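Long-range contact in glycosylation Associate Protein 2 (Streptococcus agalactiae serotype V, PDB 6OYC), which probably works with its Gap partners in the glycosylation and accessory Sec secretion of a serine-rich surface adhesin: residues B[198-206]-B[217-226]. Residues are numbered along the deposited sequence; the frame is centred on the assembly and turned at random.
With SO4 (sulfate ion), chain P.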
loop_
_atom_site.group_PDB
_atom_site.type_symbol
_atom_site.label_atom_id
_atom_site.label_comp_id
_atom_site.label_asym_id
_atom_site.label_seq_id
_atom_site.Cartn_x
_atom_site.Cartn_y
_atom_site.Cartn_z
ATOM N N ILE B 198 21.364 14.427 -18.583
ATOM C CA ILE B 198 21.836 13.135 -18.109
ATOM C C ILE B 198 20.856 12.071 -18.553
ATOM O O ILE B 198 19.642 12.255 -18.459
ATOM C CB ILE B 198 21.974 13.073 -16.581
ATOM C CG1 ILE B 198 22.824 14.208 -16.074
ATOM C CG2 ILE B 198 22.585 11.729 -16.162
ATOM C CD1 ILE B 198 23.438 13.862 -14.744
ATOM N N ASP B 199 21.381 10.952 -19.003
ATOM C CA ASP B 199 20.581 9.760 -19.187
ATOM C C ASP B 199 21.155 8.688 -18.277
ATOM O O ASP B 199 22.377 8.572 -18.137
ATOM C CB ASP B 199 20.581 9.322 -20.659
ATOM C CG ASP B 199 19.877 10.332 -21.581
ATOM O OD1 ASP B 199 19.267 11.300 -21.076
ATOM O OD2 ASP B 199 19.919 10.153 -22.816
ATOM N N ILE B 200 20.286 7.940 -17.618
ATOM C CA ILE B 200 20.728 6.818 -16.804
ATOM C C ILE B 200 20.066 5.548 -17.315
ATOM O O ILE B 200 18.925 5.561 -17.797
ATOM C CB ILE B 200 20.441 7.017 -15.299
ATOM C CG1 ILE B 200 18.950 7.162 -15.049
ATOM C CG2 ILE B 200 21.192 8.229 -14.753
ATOM C CD1 ILE B 200 18.598 7.200 -13.579
ATOM N N ARG B 201 20.808 4.442 -17.206
ATOM C CA ARG B 201 20.354 3.113 -17.586
ATOM C C ARG B 201 20.603 2.127 -16.448
ATOM O O ARG B 201 21.712 2.045 -15.907
ATOM C CB ARG B 201 21.053 2.619 -18.857
ATOM C CG ARG B 201 20.715 1.158 -19.152
ATOM C CD ARG B 201 21.493 0.598 -20.332
ATOM N NE ARG B 201 21.092 1.243 -21.576
ATOM C CZ ARG B 201 21.882 1.424 -22.629
ATOM N NH1 ARG B 201 23.140 1.000 -22.622
ATOM N NH2 ARG B 201 21.400 2.039 -23.696
ATOM N N LEU B 202 19.580 1.362 -16.114
ATOM C CA LEU B 202 19.670 0.310 -15.117
ATOM C C LEU B 202 19.819 -1.029 -15.828
ATOM O O LEU B 202 18.999 -1.368 -16.685
ATOM C CB LEU B 202 18.411 0.316 -14.254
ATOM C CG LEU B 202 18.489 -0.060 -12.789
ATOM C CD1 LEU B 202 19.498 0.828 -12.070
ATOM C CD2 LEU B 202 17.107 0.073 -12.187
ATOM N N VAL B 203 20.858 -1.787 -15.479
ATOM C CA VAL B 203 21.052 -3.141 -15.987
ATOM C C VAL B 203 20.783 -4.122 -14.853
ATOM O O VAL B 203 21.310 -3.974 -13.746
ATOM C CB VAL B 203 22.456 -3.336 -16.584
ATOM C CG1 VAL B 203 22.658 -4.777 -16.983
ATOM C CG2 VAL B 203 22.644 -2.410 -17.773
ATOM N N ILE B 204 19.926 -5.096 -15.119
ATOM C CA ILE B 204 19.425 -6.017 -14.115
ATOM C C ILE B 204 19.719 -7.414 -14.629
ATOM O O ILE B 204 19.230 -7.789 -15.702
ATOM C CB ILE B 204 17.916 -5.809 -13.870
ATOM C CG1 ILE B 204 17.674 -4.368 -13.438
ATOM C CG2 ILE B 204 17.358 -6.786 -12.812
ATOM C CD1 ILE B 204 16.277 -3.932 -13.580
ATOM N N SER B 205 20.524 -8.168 -13.877
ATOM C CA SER B 205 21.002 -9.496 -14.266
ATOM C C SER B 205 20.447 -10.567 -13.324
ATOM O O SER B 205 20.627 -10.486 -12.100
ATOM C CB SER B 205 22.542 -9.551 -14.262
ATOM O OG SER B 205 23.137 -8.522 -15.046
ATOM N N LEU B 206 19.817 -11.592 -13.895
ATOM C CA LEU B 206 19.232 -12.682 -13.116
ATOM C C LEU B 206 20.247 -13.821 -12.967
ATOM O O LEU B 206 20.530 -14.546 -13.930
ATOM C CB LEU B 206 17.953 -13.173 -13.780
ATOM C CG LEU B 206 17.251 -14.372 -13.133
ATOM C CD1 LEU B 206 16.959 -14.108 -11.655
ATOM C CD2 LEU B 206 15.964 -14.682 -13.916
ATOM N N LYS B 217 19.382 -14.302 -17.565
ATOM C CA LYS B 217 18.537 -13.292 -18.186
ATOM C C LYS B 217 18.994 -11.927 -17.711
ATOM O O LYS B 217 19.348 -11.755 -16.535
ATOM C CB LYS B 217 17.052 -13.522 -17.832
ATOM C CG LYS B 217 16.071 -12.517 -18.466
ATOM C CD LYS B 217 15.167 -13.182 -19.523
ATOM C CE LYS B 217 14.367 -12.153 -20.354
ATOM N NZ LYS B 217 15.208 -11.201 -21.170
ATOM N N GLU B 218 19.011 -10.969 -18.637
ATOM C CA GLU B 218 19.322 -9.578 -18.335
ATOM C C GLU B 218 18.265 -8.692 -18.964
ATOM O O GLU B 218 17.873 -8.922 -20.111
ATOM C CB GLU B 218 20.696 -9.125 -18.884
ATOM C CG GLU B 218 21.874 -9.586 -18.088
ATOM C CD GLU B 218 23.113 -8.731 -18.332
ATOM O OE1 GLU B 218 23.809 -8.402 -17.347
ATOM O OE2 GLU B 218 23.376 -8.382 -19.505
ATOM N N TRP B 219 17.849 -7.660 -18.225
ATOM C CA TRP B 219 17.031 -6.571 -18.740
ATOM C C TRP B 219 17.770 -5.247 -18.588
ATOM O O TRP B 219 18.699 -5.118 -17.781
ATOM C CB TRP B 219 15.700 -6.454 -17.994
ATOM C CG TRP B 219 14.852 -7.695 -17.871
ATOM C CD1 TRP B 219 13.738 -7.991 -18.602
ATOM C CD2 TRP B 219 15.002 -8.763 -16.921
ATOM N NE1 TRP B 219 13.201 -9.181 -18.183
ATOM C CE2 TRP B 219 13.944 -9.670 -17.145
ATOM C CE3 TRP B 219 15.931 -9.045 -15.910
ATOM C CZ2 TRP B 219 13.790 -10.854 -16.400
ATOM C CZ3 TRP B 219 15.776 -10.210 -15.163
ATOM C CH2 TRP B 219 14.709 -11.105 -15.411
ATOM N N TYR B 220 17.316 -4.236 -19.331
ATOM C CA TYR B 220 17.814 -2.878 -19.149
ATOM C C TYR B 220 16.641 -1.909 -19.186
ATOM O O TYR B 220 15.623 -2.166 -19.828
ATOM C CB TYR B 220 18.852 -2.485 -20.214
ATOM C CG TYR B 220 18.203 -2.225 -21.549
ATOM C CD1 TYR B 220 17.888 -3.279 -22.405
ATOM C CD2 TYR B 220 17.856 -0.933 -21.945
ATOM C CE1 TYR B 220 17.256 -3.053 -23.622
ATOM C CE2 TYR B 220 17.218 -0.705 -23.166
ATOM C CZ TYR B 220 16.924 -1.771 -23.994
ATOM O OH TYR B 220 16.296 -1.564 -25.210
ATOM N N PHE B 221 16.795 -0.790 -18.489
ATOM C CA PHE B 221 15.769 0.245 -18.472
ATOM C C PHE B 221 16.460 1.592 -18.356
ATOM O O PHE B 221 17.375 1.760 -17.538
ATOM C CB PHE B 221 14.774 0.025 -17.312
ATOM C CG PHE B 221 14.046 -1.288 -17.398
ATOM C CD1 PHE B 221 12.932 -1.426 -18.218
ATOM C CD2 PHE B 221 14.511 -2.400 -16.704
ATOM C CE1 PHE B 221 12.293 -2.650 -18.337
ATOM C CE2 PHE B 221 13.879 -3.618 -16.811
ATOM C CZ PHE B 221 12.763 -3.751 -17.622
ATOM N N GLU B 222 16.037 2.546 -19.169
ATOM C CA GLU B 222 16.656 3.859 -19.163
ATOM C C GLU B 222 15.575 4.921 -19.172
ATOM O O GLU B 222 14.393 4.626 -19.366
ATOM C CB GLU B 222 17.595 4.036 -20.351
ATOM C CG GLU B 222 16.940 3.745 -21.666
ATOM C CD GLU B 222 17.947 3.454 -22.759
ATOM O OE1 GLU B 222 18.526 2.346 -22.768
ATOM O OE2 GLU B 222 18.162 4.333 -23.615
ATOM N N LYS B 223 16.018 6.168 -18.965
ATOM C CA LYS B 223 15.220 7.401 -18.917
ATOM C C LYS B 223 13.791 7.215 -18.421
ATOM O O LYS B 223 13.573 7.065 -17.217
ATOM C CB LYS B 223 15.188 8.095 -20.289
ATOM C CG LYS B 223 16.205 7.563 -21.275
ATOM C CD LYS B 223 16.351 8.462 -22.487
ATOM C CE LYS B 223 17.191 7.770 -23.525
ATOM N NZ LYS B 223 16.342 6.878 -24.380
ATOM N N GLU B 224 12.813 7.251 -19.331
ATOM C CA GLU B 224 11.416 7.329 -18.911
ATOM C C GLU B 224 10.960 6.042 -18.241
ATOM O O GLU B 224 10.122 6.083 -17.332
ATOM C CB GLU B 224 10.520 7.670 -20.106
ATOM C CG GLU B 224 8.996 7.581 -19.844
ATOM C CD GLU B 224 8.492 8.446 -18.662
ATOM O OE1 GLU B 224 7.393 8.140 -18.138
ATOM O OE2 GLU B 224 9.168 9.433 -18.271
ATOM N N ASP B 225 11.515 4.899 -18.657
ATOM C CA ASP B 225 11.185 3.633 -18.011
ATOM C C ASP B 225 11.530 3.650 -16.528
ATOM O O ASP B 225 10.806 3.070 -15.717
ATOM C CB ASP B 225 11.903 2.482 -18.712
ATOM C CG ASP B 225 11.266 2.134 -20.035
ATOM O OD1 ASP B 225 10.098 2.525 -20.222
ATOM O OD2 ASP B 225 11.914 1.485 -20.880
ATOM N N LEU B 226 12.631 4.311 -16.148
ATOM C CA LEU B 226 13.018 4.323 -14.739
ATOM C C LEU B 226 12.108 5.185 -13.887
ATOM O O LEU B 226 12.193 5.103 -12.658
ATOM C CB LEU B 226 14.458 4.799 -14.582
ATOM C CG LEU B 226 15.450 3.827 -15.212
ATOM C CD1 LEU B 226 16.900 4.274 -14.985
ATOM C CD2 LEU B 226 15.218 2.425 -14.662
HETATM S S SO4 P . 10.988 -10.413 -20.942
HETATM O O1 SO4 P . 11.424 -9.027 -20.865
HETATM O O2 SO4 P . 11.775 -11.088 -21.972
HETATM O O3 SO4 P . 11.192 -11.036 -19.630
HETATM O O4 SO4 P . 9.563 -10.442 -21.298
#
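Glu222 OE1 is gripped twice by the guanidinium of Arg201, with NE and NH2 each 3.0 Å from that single oxygen. Both nitrogens approach from the same face of the carboxylate, and its plane stands 41° from that of the guanidinium; OE1 itself lies within a few degrees of the guanidinium plane, whereas both donors stand out of the carboxylate plane. Arg201 reaches this position with CG anti to its backbone N (chi1 173°) and a bend at chi3, which lays the chain alongside Glu222. The other carboxylate oxygen, Glu222 OE2, takes Lys223 NZ at 3.2 Å through its anti lone pair, extending the pair into a three-residue charge network that should limit rotation of the acid. Tyr168 of strand 168-180 packs against both Arg201 and Glu222.

The backbones form the antiparallel hairpin of strands 198-208 and 215-222, the latter an outermost strand, within this chain, of a five-stranded antiparallel sheet. Leu202 with Phe221 and Ile204 with Trp219 are hydrogen-bonded pairs, each closed by two N-H to O bonds; Leu202 N to Phe221 O, at 2.7 Å, is close to straight (171°).

Alternation sends these four side chains to the face opposite Arg201 and Glu222. There Ile204 CD1 meets the edge of the Phe221 ring at CD2 (3.9 Å), while Ile204 CG2 lies near Trp219 CE3; Leu232 of strand 230-232 touches Ile204 and both aromatic residues. Past the strand end the chain turns back, and Leu226 divides its two methyls between two residues: CD1 rests on Ile200 CG1 (3.5 Å) and CD2 on Leu202 CB. At the other end, the Trp219 indole carries Lys217 CG over one face, and its NE1-H is donated to O3 of a sulfate, probably from the crystallisation liquor, with NE1 to O3 at 3.1 Å.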